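Local coordinates for spore germination protein B3 (Bacillus subtilis subsp. subtilis, PDB 3N54), which serves as the lipoprotein component of a germinant receptor in the spore's response to L-asparagine, glucose, fructose and potassium ions, at residues A[88-91]-A[92-96]; A[200-203]-A[204-208]; A[283-286]-A[287-291]; A[317-320]-A[321-324]; A[323-326]-A[327-330]. All blocks are in the same frame, centred on the assembly; numbering follows the deposited sequence.

Contact 1. Residues A[88-91]-A[92-96]; sequences DQVL and NHFIR
Asn-92, His-93, Phe-94 and Ile-95 give their backbone N-H groups to the carbonyls of Asp-88, Gln-89, Val-90 and Leu-91 in turn, an unbroken i to i+4 ladder that closes the end of helix 87-94. Its last rung, Ile-95 N to Leu-91 O at 2.9 Å, comes from a residue whose own backbone has already left helical geometry. Leu-91 and Ile-95 lie alongside each other and point the same way, so that their methyl ends meet, Leu-91 CD2 being 3.5 Å from Ile-95 CD1. Both also rest on Ile-75 of strand 74-77, and Leu-91 reaches Ile-152 of helix 152-160. A second apolar pair forms on another flank. Val-90 carries CG1 anti to its nitrogen (chi1 171°), which brings this methyl within 3.8 Å of Phe-94 CD2. Val-90 O lies near the ring plane at the same edge, 3.3 Å from Phe-94 CD2, and the neighbouring His-93 puts its CD2 3.8 Å above the centre of one ring face. Away from these pairs, a water donates to Gln-89 O at 2.8 Å and accepts from Asn-92 ND2 at the same length. Gln-89 O therefore takes two donors, the water and His-93 N. The chemistry is thus divided around the helix: aliphatic ends turned to the neighbouring strand and helix, and a polar flank where one water joins Gln-89 O to Asn-92 ND2.

Contact 2. Residues A[200-203]-A[204-208]; sequences ETQT and LSWVM
Trp-206 carries the indole of this helical turn, and Gln-202, one turn earlier, meets it at a slant through its aliphatic stem, Gln-202 CG lying 4.4 Å from Trp-206 CE3. From elsewhere in the fold, Phe-340 of strand 333-342 meets the ring, the two planes about 15° apart. The indole nitrogen NE1 is bonded to Thr-253 OG1, while Phe-227 and Ile-229 of strand 223-240 also touch the tryptophan side chain. With CG anti to the backbone nitrogen (chi1 -163°), the tryptophan leaves the axis of helix 198-208 toward these strands. Its CB stays close to the preceding turn, 3.2 Å from Gln-202 O, and that oxygen accepts the bond from Trp-206 N at 2.8 Å. This is the most bent of the four rungs, with an N-H...O angle of 142°; Ser-205 N to Thr-201 O, 2.9 Å, is straighter. On the next flank Thr-203 and Val-207 follow one another by a turn. Val-207 CG2 lies beside its own nitrogen and 3.4 Å from Thr-203 O, the acceptor for Val-207 N. Thr-203 turns OG1 back along the helix to the carbonyl of Asp-199, and Ser-205 OG is bonded to Thr-210 OG1. These two hydroxyls find partners on or near their own helix, so burying them probably costs little, and Thr-203 and Val-207 can offer methyls to Val-288 of helix 271-299.

Contact 3. Residues A[283-286]-A[287-291]; sequences KLER and DVKQV
Lys-283 and Asp-287 form an i to i+4 salt bridge on the long helix 271-299, their side chains meeting at an angle rather than running parallel. The lysine leaves the backbone nearly fully extended and bends only at its last torsion (chi4 50°), which turns the ammonium in toward the carboxylate. Lys-283 NZ then stands 2.8 Å from Asp-287 OD2 and uses the syn lone pair, on the side of the other carboxylate oxygen. The same oxygen is approached from the stem as well, with Lys-283 CG 3.4 Å from Asp-287 OD2, while the backbone bond from Asp-287 N to Lys-283 O, 2.9 Å, ties the two residues a second time. Arg-286 runs beside Asp-287 in the same direction, yet its guanidinium stands almost perpendicular to the carboxylate, the planes being 89° apart. It does not join the bridge: one guanidinium face instead covers Lys-283 CA, 3.7 Å above the plane. Glu-285 and Lys-289 lie side by side and point alike, touching through Glu-285 CG and Lys-289 CE at 4.1 Å. Their charged ends remain beyond salt-bridge distance, so any attraction between them is probably weak. The buried flank of the helix is apolar, with Leu-284 and Val-288 facing helix 198-208 and strand 333-342. Val-288 holds CG1 between its backbone nitrogen and carbonyl carbon, and this methyl sits 3.1 Å from Glu-285 O.

Contact 4. Residues A[317-320]-A[321-324]; sequences YWNK and VKGH. With SO4 (sulfate ion), chain J.
The C-terminal end of helix 315-321, where the chain turns toward helix 325-331, is packed by Tyr-317 and Trp-318 against Val-321 and Lys-322, one turn on. Lys-322 N bonds to Trp-318 O at 2.8 Å, whereas Val-321 N is shared between Tyr-317 O and, weakly, Trp-318 O. Each aromatic ring has an aliphatic group over one face, in a CH-pi contact. Val-321 CG1 lies 4.0 Å from the centroid of the Tyr-317 ring, displaced toward its rim. Lys-322 CG sits closer, 3.4 Å from the centroid of the five-membered ring of Trp-318, and the lysine chain crosses the indole at about a right angle before bending at chi3 (66°). Replacing Trp-318 by an alanine would probably leave the Lys-322 stem free to turn and open a gap beside Val-321 CG2, which touches the indole at CE3. Tyr-317 OH is bonded to Gly-243 O. At the other end of the helix, Tyr-317 N donates to sulfate O2 at 3.0 Å, an ion probably taken from the crystallisation liquor and also held by His-314 ND1 and Asp-316 N. In the turn, His-324 N bonds to Val-321 O at 2.7 Å. With chi1 at 50°, the His-324 imidazole is set so that the same oxygen lies 3.7 Å above the ring centre, and His-324 CE1 approaches Lys-320 O to 3.3 Å.

Contact 5. Residues A[323-326]-A[327-330]; sequences GHWD and EIFS
Trp-325 O receives the N-H of Phe-329 at 2.7 Å, the shortest hydrogen bond in the first turn of helix 325-331. Ser-330 N repeats the pattern to Asp-326 O at 2.9 Å, but the rung at the helix start, from Ile-328 N to the carbonyl oxygen of the N-cap residue His-324, is weak at 3.4 Å. The indole of Trp-325 lies across the next turn and is met in two ways. Phe-329 CB sits over one face, offset toward the rim, 4.1 Å from Trp-325 CE2. Ile-328 CG2 comes in obliquely at the six-membered ring, 3.6 Å from Trp-325 CZ3, with the two side chains nearly at right angles. Phe-329, its CG anti to the backbone nitrogen (chi1 173°), sends its ring away from the preceding turn, with Asp-326 O near the ring plane at an edge. A serine in place of Trp-325 would probably strip the cover from Ile-328 CG2 and Phe-329 CB and deprive Asp-302 of the N-H it now receives from the indole NE1. Glu-327 crosses the His-324 side chain obliquely, OE2 coming to 3.7 Å from His-324 CB. The Asp-326 carboxylate makes a salt bridge with Arg-187 and a bond to Thr-301. Helix 325-331 packs against strand 245-258, which touches Trp-325 and Ile-328, helix 306-313 beside Trp-325, and helix 315-321, where Tyr-317 and Val-321 meet Ile-328.

Overall arrangement
All five contacts are successive turns within helices or at their ends, but their surroundings differ. Contact 1 stands apart in the N-terminal family region, about 30 Å from contact 2 between centres, and lies at the surface like contact 4. Contact 2 is the most buried; it packs directly on the apolar flank of contact 3, where Val-207 CG2 meets Val-288 CG2 at 3.6 Å, while contact 3 keeps its charged pairs on the more exposed flanks. Contacts 4 and 5 share Gly-323 and His-324 and join two consecutive helices, with Trp-318 and Trp-325 touching. Aromatic-aliphatic packing dominates there, against hydroxyl bonding in contact 2 and an ion pair in contact 3.

Contact 1. Residues A[88-91]-A[92-96]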
# COMPACT_ATOMS: atom_id res chain seq x y z
N ASP A 88 -11.57 -0.90 3.63
CA ASP A 88 -12.56 0.15 3.41
C ASP A 88 -13.66 0.08 4.48
O ASP A 88 -14.05 1.10 5.03
CB ASP A 88 -13.18 0.03 2.02
CG ASP A 88 -14.07 1.21 1.69
OD1 ASP A 88 -13.52 2.25 1.27
OD2 ASP A 88 -15.31 1.09 1.84
N GLN A 89 -14.12 -1.12 4.78
CA GLN A 89 -15.15 -1.32 5.79
C GLN A 89 -14.65 -0.93 7.17
O GLN A 89 -15.39 -0.31 7.94
CB GLN A 89 -15.67 -2.76 5.77
CG GLN A 89 -16.48 -3.10 4.53
CD GLN A 89 -16.99 -4.54 4.52
OE1 GLN A 89 -16.56 -5.35 5.34
NE2 GLN A 89 -17.90 -4.85 3.60
N VAL A 90 -13.39 -1.27 7.46
CA VAL A 90 -12.76 -0.89 8.74
C VAL A 90 -12.67 0.63 8.91
O VAL A 90 -13.06 1.16 9.94
CB VAL A 90 -11.32 -1.47 8.87
CG1 VAL A 90 -10.60 -0.88 10.09
CG2 VAL A 90 -11.33 -2.99 8.94
N LEU A 91 -12.14 1.31 7.90
CA LEU A 91 -12.03 2.78 7.93
C LEU A 91 -13.39 3.41 8.13
O LEU A 91 -13.55 4.30 8.96
CB LEU A 91 -11.39 3.31 6.64
CG LEU A 91 -9.91 2.97 6.42
CD1 LEU A 91 -9.50 3.33 4.99
CD2 LEU A 91 -9.00 3.65 7.45
N ASN A 92 -14.38 2.96 7.36
CA ASN A 92 -15.73 3.46 7.50
C ASN A 92 -16.29 3.24 8.90
O ASN A 92 -16.94 4.11 9.46
CB ASN A 92 -16.67 2.78 6.51
CG ASN A 92 -18.10 3.26 6.65
OD1 ASN A 92 -18.42 4.38 6.30
ND2 ASN A 92 -18.96 2.41 7.18
N HIS A 93 -16.04 2.06 9.45
CA HIS A 93 -16.56 1.73 10.77
C HIS A 93 -15.96 2.59 11.87
O HIS A 93 -16.67 3.09 12.73
CB HIS A 93 -16.31 0.26 11.12
CG HIS A 93 -17.00 -0.15 12.38
ND1 HIS A 93 -18.21 -0.83 12.38
CD2 HIS A 93 -16.71 0.10 13.68
CE1 HIS A 93 -18.60 -1.01 13.63
NE2 HIS A 93 -17.72 -0.45 14.44
N PHE A 94 -14.65 2.80 11.82
CA PHE A 94 -13.95 3.45 12.94
C PHE A 94 -13.68 4.93 12.79
O PHE A 94 -13.44 5.59 13.79
CB PHE A 94 -12.63 2.74 13.20
CG PHE A 94 -12.80 1.39 13.82
CD1 PHE A 94 -13.16 1.28 15.15
CD2 PHE A 94 -12.61 0.23 13.09
CE1 PHE A 94 -13.32 0.04 15.75
CE2 PHE A 94 -12.77 -1.01 13.68
CZ PHE A 94 -13.13 -1.10 15.01
N ILE A 95 -13.71 5.45 11.57
CA ILE A 95 -13.34 6.83 11.33
C ILE A 95 -14.51 7.61 10.75
O ILE A 95 -15.10 7.22 9.74
CB ILE A 95 -12.13 6.92 10.37
CG1 ILE A 95 -10.99 6.04 10.87
CG2 ILE A 95 -11.66 8.35 10.23
CD1 ILE A 95 -9.79 6.03 9.95
N ARG A 96 -14.85 8.72 11.40
CA ARG A 96 -15.90 9.61 10.92
C ARG A 96 -15.40 10.29 9.67
O ARG A 96 -14.21 10.59 9.56
CB ARG A 96 -16.24 10.67 11.96
CG ARG A 96 -16.78 10.15 13.29
CD ARG A 96 -16.63 11.23 14.36
NE ARG A 96 -17.12 12.52 13.88
CZ ARG A 96 -18.41 12.85 13.79
NH1 ARG A 96 -18.75 14.06 13.33
NH2 ARG A 96 -19.37 12.00 14.15
O HOH W 1 -18.14 -0.23 7.66

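Contact 2. Residues A[200-203]-A[204-208]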
# COMPACT_ATOMS: atom_id res chain seq x y z
N GLU A 200 11.69 -4.95 -4.91
CA GLU A 200 10.63 -5.42 -5.80
C GLU A 200 9.69 -4.29 -6.18
O GLU A 200 9.27 -4.19 -7.33
CB GLU A 200 9.84 -6.57 -5.16
CG GLU A 200 10.61 -7.89 -5.11
CD GLU A 200 9.96 -8.95 -4.23
OE1 GLU A 200 10.26 -10.14 -4.44
OE2 GLU A 200 9.16 -8.60 -3.33
N THR A 201 9.37 -3.43 -5.21
CA THR A 201 8.49 -2.29 -5.46
C THR A 201 9.16 -1.32 -6.44
O THR A 201 8.52 -0.83 -7.36
CB THR A 201 8.08 -1.57 -4.15
OG1 THR A 201 7.51 -2.52 -3.24
CG2 THR A 201 7.06 -0.48 -4.41
N GLN A 202 10.46 -1.10 -6.26
CA GLN A 202 11.21 -0.22 -7.17
C GLN A 202 11.20 -0.79 -8.58
O GLN A 202 10.96 -0.07 -9.54
CB GLN A 202 12.66 -0.02 -6.70
CG GLN A 202 13.41 1.03 -7.53
CD GLN A 202 14.86 1.20 -7.15
OE1 GLN A 202 15.64 0.24 -7.17
NE2 GLN A 202 15.25 2.42 -6.83
N THR A 203 11.49 -2.08 -8.69
CA THR A 203 11.50 -2.76 -9.98
C THR A 203 10.16 -2.62 -10.69
O THR A 203 10.10 -2.23 -11.86
CB THR A 203 11.81 -4.25 -9.83
OG1 THR A 203 13.12 -4.40 -9.25
CG2 THR A 203 11.76 -4.96 -11.18
N LEU A 204 9.09 -2.94 -9.96
CA LEU A 204 7.75 -2.90 -10.52
C LEU A 204 7.39 -1.48 -10.95
O LEU A 204 6.89 -1.26 -12.05
CB LEU A 204 6.74 -3.42 -9.49
CG LEU A 204 5.34 -3.76 -10.00
CD1 LEU A 204 5.40 -4.72 -11.18
CD2 LEU A 204 4.52 -4.35 -8.85
N SER A 205 7.69 -0.52 -10.09
CA SER A 205 7.43 0.89 -10.38
C SER A 205 8.24 1.40 -11.58
O SER A 205 7.76 2.26 -12.32
CB SER A 205 7.75 1.75 -9.16
OG SER A 205 7.50 3.12 -9.43
N TRP A 206 9.45 0.88 -11.74
CA TRP A 206 10.36 1.26 -12.82
C TRP A 206 9.80 0.83 -14.17
O TRP A 206 9.73 1.62 -15.11
CB TRP A 206 11.73 0.60 -12.61
CG TRP A 206 12.89 1.18 -13.38
CD1 TRP A 206 12.90 1.63 -14.67
CD2 TRP A 206 14.24 1.29 -12.91
NE1 TRP A 206 14.17 2.04 -15.02
CE2 TRP A 206 15.01 1.85 -13.95
CE3 TRP A 206 14.87 0.99 -11.69
CZ2 TRP A 206 16.37 2.11 -13.82
CZ3 TRP A 206 16.23 1.25 -11.57
CH2 TRP A 206 16.96 1.80 -12.62
N VAL A 207 9.41 -0.44 -14.24
CA VAL A 207 8.89 -1.03 -15.48
C VAL A 207 7.53 -0.43 -15.85
O VAL A 207 7.25 -0.23 -17.03
CB VAL A 207 8.81 -2.56 -15.36
CG1 VAL A 207 8.20 -3.18 -16.62
CG2 VAL A 207 10.21 -3.15 -15.12
N MET A 208 6.70 -0.15 -14.85
CA MET A 208 5.37 0.43 -15.09
C MET A 208 5.42 1.93 -15.39
O MET A 208 4.41 2.50 -15.80
CB MET A 208 4.45 0.17 -13.90
CG MET A 208 4.17 -1.31 -13.65
SD MET A 208 3.42 -2.15 -15.05
CE MET A 208 1.87 -1.25 -15.17

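Contact 3. Residues A[283-286]-A[287-291]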
# COMPACT_ATOMS: atom_id res chain seq x y z
N LYS A 283 19.35 -6.84 -15.93
CA LYS A 283 19.03 -6.97 -14.51
C LYS A 283 17.58 -6.55 -14.24
O LYS A 283 16.85 -7.27 -13.57
CB LYS A 283 20.00 -6.17 -13.64
CG LYS A 283 19.61 -6.17 -12.16
CD LYS A 283 20.73 -5.68 -11.27
CE LYS A 283 20.24 -5.49 -9.83
NZ LYS A 283 19.50 -6.68 -9.29
N LEU A 284 17.18 -5.40 -14.76
CA LEU A 284 15.80 -4.95 -14.57
C LEU A 284 14.83 -6.00 -15.10
O LEU A 284 13.82 -6.30 -14.46
CB LEU A 284 15.56 -3.60 -15.27
CG LEU A 284 14.21 -2.93 -15.04
CD1 LEU A 284 14.00 -2.60 -13.58
CD2 LEU A 284 14.07 -1.65 -15.88
N GLU A 285 15.15 -6.56 -16.26
CA GLU A 285 14.30 -7.56 -16.89
C GLU A 285 14.13 -8.80 -16.02
O GLU A 285 13.00 -9.25 -15.80
CB GLU A 285 14.84 -7.96 -18.26
CG GLU A 285 13.93 -8.95 -18.97
CD GLU A 285 14.22 -9.06 -20.45
OE1 GLU A 285 15.40 -9.01 -20.84
OE2 GLU A 285 13.25 -9.23 -21.21
N ARG A 286 15.22 -9.36 -15.54
CA ARG A 286 15.11 -10.57 -14.73
C ARG A 286 14.45 -10.27 -13.38
O ARG A 286 13.72 -11.09 -12.85
CB ARG A 286 16.46 -11.30 -14.58
CG ARG A 286 17.43 -10.74 -13.56
CD ARG A 286 18.73 -11.60 -13.53
NE ARG A 286 19.68 -11.15 -14.53
CZ ARG A 286 20.73 -10.36 -14.30
NH1 ARG A 286 21.01 -9.90 -13.09
NH2 ARG A 286 21.51 -10.01 -15.32
N ASP A 287 14.70 -9.08 -12.84
CA ASP A 287 14.08 -8.70 -11.57
C ASP A 287 12.57 -8.53 -11.74
O ASP A 287 11.81 -8.98 -10.87
CB ASP A 287 14.72 -7.42 -11.00
CG ASP A 287 16.16 -7.66 -10.52
OD1 ASP A 287 16.56 -8.83 -10.39
OD2 ASP A 287 16.88 -6.67 -10.27
N VAL A 288 12.11 -7.94 -12.84
CA VAL A 288 10.67 -7.76 -13.04
C VAL A 288 9.98 -9.10 -13.34
O VAL A 288 8.82 -9.29 -12.98
CB VAL A 288 10.33 -6.72 -14.15
CG1 VAL A 288 10.59 -7.28 -15.54
CG2 VAL A 288 8.88 -6.29 -14.03
N LYS A 289 10.70 -10.03 -13.96
CA LYS A 289 10.15 -11.36 -14.23
C LYS A 289 9.84 -12.09 -12.92
O LYS A 289 8.83 -12.78 -12.82
CB LYS A 289 11.10 -12.20 -15.09
CG LYS A 289 11.05 -11.86 -16.58
CD LYS A 289 11.96 -12.76 -17.38
CE LYS A 289 11.89 -12.48 -18.87
NZ LYS A 289 12.81 -13.38 -19.64
N GLN A 290 10.71 -11.92 -11.93
CA GLN A 290 10.50 -12.53 -10.62
C GLN A 290 9.27 -11.91 -9.94
O GLN A 290 8.42 -12.64 -9.42
CB GLN A 290 11.76 -12.35 -9.77
CG GLN A 290 11.72 -12.92 -8.34
CD GLN A 290 11.37 -14.38 -8.26
OE1 GLN A 290 10.21 -14.77 -8.44
NE2 GLN A 290 12.38 -15.23 -7.96
N VAL A 291 9.16 -10.59 -9.98
CA VAL A 291 8.03 -9.89 -9.35
C VAL A 291 6.72 -10.24 -10.04
O VAL A 291 5.73 -10.54 -9.37
CB VAL A 291 8.22 -8.35 -9.36
CG1 VAL A 291 7.00 -7.66 -8.75
CG2 VAL A 291 9.48 -7.96 -8.60

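Contact 4. Residues A[317-320]-A[321-324]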
# COMPACT_ATOMS: atom_id res chain seq x y z
N TYR A 317 -12.63 -7.07 -26.18
CA TYR A 317 -11.99 -8.12 -25.40
C TYR A 317 -12.16 -7.84 -23.91
O TYR A 317 -12.52 -8.73 -23.13
CB TYR A 317 -10.51 -8.24 -25.76
CG TYR A 317 -9.77 -9.33 -25.03
CD1 TYR A 317 -9.79 -10.65 -25.49
CD2 TYR A 317 -9.04 -9.06 -23.87
CE1 TYR A 317 -9.11 -11.66 -24.82
CE2 TYR A 317 -8.36 -10.06 -23.20
CZ TYR A 317 -8.39 -11.35 -23.68
OH TYR A 317 -7.71 -12.34 -23.01
N TRP A 318 -11.91 -6.59 -23.52
CA TRP A 318 -12.06 -6.17 -22.12
C TRP A 318 -13.45 -6.49 -21.59
O TRP A 318 -13.59 -7.01 -20.48
CB TRP A 318 -11.75 -4.67 -21.98
CG TRP A 318 -11.99 -4.12 -20.61
CD1 TRP A 318 -12.84 -3.10 -20.28
CD2 TRP A 318 -11.38 -4.55 -19.39
NE1 TRP A 318 -12.80 -2.87 -18.93
CE2 TRP A 318 -11.91 -3.74 -18.36
CE3 TRP A 318 -10.44 -5.53 -19.07
CZ2 TRP A 318 -11.53 -3.89 -17.02
CZ3 TRP A 318 -10.06 -5.68 -17.74
CH2 TRP A 318 -10.60 -4.87 -16.73
N ASN A 319 -14.48 -6.21 -22.40
CA ASN A 319 -15.87 -6.45 -22.01
C ASN A 319 -16.15 -7.91 -21.64
O ASN A 319 -16.96 -8.19 -20.76
CB ASN A 319 -16.81 -6.00 -23.14
CG ASN A 319 -18.27 -5.99 -22.71
OD1 ASN A 319 -19.15 -6.35 -23.49
ND2 ASN A 319 -18.53 -5.58 -21.48
N LYS A 320 -15.47 -8.84 -22.32
CA LYS A 320 -15.64 -10.28 -22.06
C LYS A 320 -14.88 -10.77 -20.82
O LYS A 320 -15.36 -11.66 -20.12
CB LYS A 320 -15.19 -11.08 -23.29
CG LYS A 320 -15.41 -12.60 -23.17
CD LYS A 320 -14.82 -13.36 -24.36
CE LYS A 320 -14.82 -14.86 -24.10
NZ LYS A 320 -14.18 -15.63 -25.22
N VAL A 321 -13.71 -10.19 -20.57
CA VAL A 321 -12.84 -10.64 -19.46
C VAL A 321 -13.02 -9.87 -18.13
O VAL A 321 -12.69 -10.41 -17.07
CB VAL A 321 -11.35 -10.58 -19.87
CG1 VAL A 321 -11.10 -11.46 -21.09
CG2 VAL A 321 -10.91 -9.15 -20.14
N LYS A 322 -13.53 -8.64 -18.20
CA LYS A 322 -13.78 -7.79 -17.02
C LYS A 322 -14.06 -8.53 -15.71
O LYS A 322 -13.49 -8.20 -14.68
CB LYS A 322 -14.97 -6.85 -17.29
CG LYS A 322 -14.58 -5.54 -17.94
CD LYS A 322 -15.78 -4.83 -18.55
CE LYS A 322 -16.79 -4.37 -17.50
NZ LYS A 322 -17.84 -3.50 -18.10
N GLY A 323 -14.96 -9.51 -15.76
CA GLY A 323 -15.38 -10.24 -14.57
C GLY A 323 -14.39 -11.23 -13.99
O GLY A 323 -14.58 -11.72 -12.87
N HIS A 324 -13.33 -11.54 -14.74
CA HIS A 324 -12.31 -12.49 -14.29
C HIS A 324 -10.93 -12.08 -14.81
O HIS A 324 -10.20 -12.88 -15.40
CB HIS A 324 -12.67 -13.91 -14.73
CG HIS A 324 -13.02 -14.02 -16.18
ND1 HIS A 324 -14.28 -13.75 -16.67
CD2 HIS A 324 -12.27 -14.37 -17.26
CE1 HIS A 324 -14.29 -13.93 -17.98
NE2 HIS A 324 -13.08 -14.30 -18.36
S SO4 J . -10.99 -4.98 -29.56
O1 SO4 J . -11.61 -5.73 -30.65
O2 SO4 J . -10.94 -5.86 -28.39
O3 SO4 J . -9.65 -4.56 -29.95
O4 SO4 J . -11.78 -3.80 -29.26

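Contact 5. Residues A[323-326]-A[327-330]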
# COMPACT_ATOMS: atom_id res chain seq x y z
N GLY A 323 -14.96 -9.51 -15.76
CA GLY A 323 -15.38 -10.24 -14.57
C GLY A 323 -14.39 -11.23 -13.99
O GLY A 323 -14.58 -11.72 -12.87
N HIS A 324 -13.33 -11.54 -14.74
CA HIS A 324 -12.31 -12.49 -14.29
C HIS A 324 -10.93 -12.08 -14.81
O HIS A 324 -10.20 -12.88 -15.40
CB HIS A 324 -12.67 -13.91 -14.73
CG HIS A 324 -13.02 -14.02 -16.18
ND1 HIS A 324 -14.28 -13.75 -16.67
CD2 HIS A 324 -12.27 -14.37 -17.26
CE1 HIS A 324 -14.29 -13.93 -17.98
NE2 HIS A 324 -13.08 -14.30 -18.36
N TRP A 325 -10.58 -10.81 -14.59
CA TRP A 325 -9.33 -10.26 -15.09
C TRP A 325 -8.09 -10.87 -14.43
O TRP A 325 -7.07 -11.04 -15.10
CB TRP A 325 -9.30 -8.74 -14.92
CG TRP A 325 -7.94 -8.18 -15.09
CD1 TRP A 325 -7.20 -7.53 -14.15
CD2 TRP A 325 -7.12 -8.27 -16.26
NE1 TRP A 325 -5.98 -7.18 -14.67
CE2 TRP A 325 -5.90 -7.62 -15.96
CE3 TRP A 325 -7.30 -8.82 -17.53
CZ2 TRP A 325 -4.87 -7.51 -16.89
CZ3 TRP A 325 -6.28 -8.71 -18.46
CH2 TRP A 325 -5.08 -8.06 -18.13
N ASP A 326 -8.16 -11.17 -13.14
CA ASP A 326 -7.02 -11.78 -12.45
C ASP A 326 -6.67 -13.14 -13.05
O ASP A 326 -5.49 -13.46 -13.22
CB ASP A 326 -7.27 -11.87 -10.94
CG ASP A 326 -7.07 -10.54 -10.22
OD1 ASP A 326 -6.46 -9.61 -10.80
OD2 ASP A 326 -7.52 -10.42 -9.06
N GLU A 327 -7.69 -13.93 -13.39
CA GLU A 327 -7.48 -15.23 -14.05
C GLU A 327 -6.71 -15.03 -15.35
O GLU A 327 -5.74 -15.73 -15.61
CB GLU A 327 -8.83 -15.91 -14.33
CG GLU A 327 -8.72 -17.30 -14.98
CD GLU A 327 -10.07 -17.88 -15.42
OE1 GLU A 327 -10.06 -18.96 -16.06
OE2 GLU A 327 -11.13 -17.27 -15.15
N ILE A 328 -7.15 -14.06 -16.15
CA ILE A 328 -6.49 -13.74 -17.41
C ILE A 328 -5.09 -13.18 -17.18
O ILE A 328 -4.15 -13.50 -17.92
CB ILE A 328 -7.32 -12.72 -18.23
CG1 ILE A 328 -8.64 -13.34 -18.70
CG2 ILE A 328 -6.53 -12.21 -19.43
CD1 ILE A 328 -8.47 -14.48 -19.70
N PHE A 329 -4.95 -12.34 -16.16
CA PHE A 329 -3.66 -11.76 -15.80
C PHE A 329 -2.63 -12.85 -15.50
O PHE A 329 -1.49 -12.76 -15.94
CB PHE A 329 -3.81 -10.82 -14.59
CG PHE A 329 -2.50 -10.32 -14.05
CD1 PHE A 329 -1.73 -9.42 -14.77
CD2 PHE A 329 -2.05 -10.73 -12.80
CE1 PHE A 329 -0.53 -8.95 -14.27
CE2 PHE A 329 -0.85 -10.25 -12.29
CZ PHE A 329 -0.09 -9.37 -13.03
N SER A 330 -3.04 -13.87 -14.76
CA SER A 330 -2.17 -15.00 -14.43
C SER A 330 -1.67 -15.75 -15.66
O SER A 330 -0.55 -16.27 -15.65
CB SER A 330 -2.90 -15.98 -13.50
OG SER A 330 -3.12 -15.39 -12.23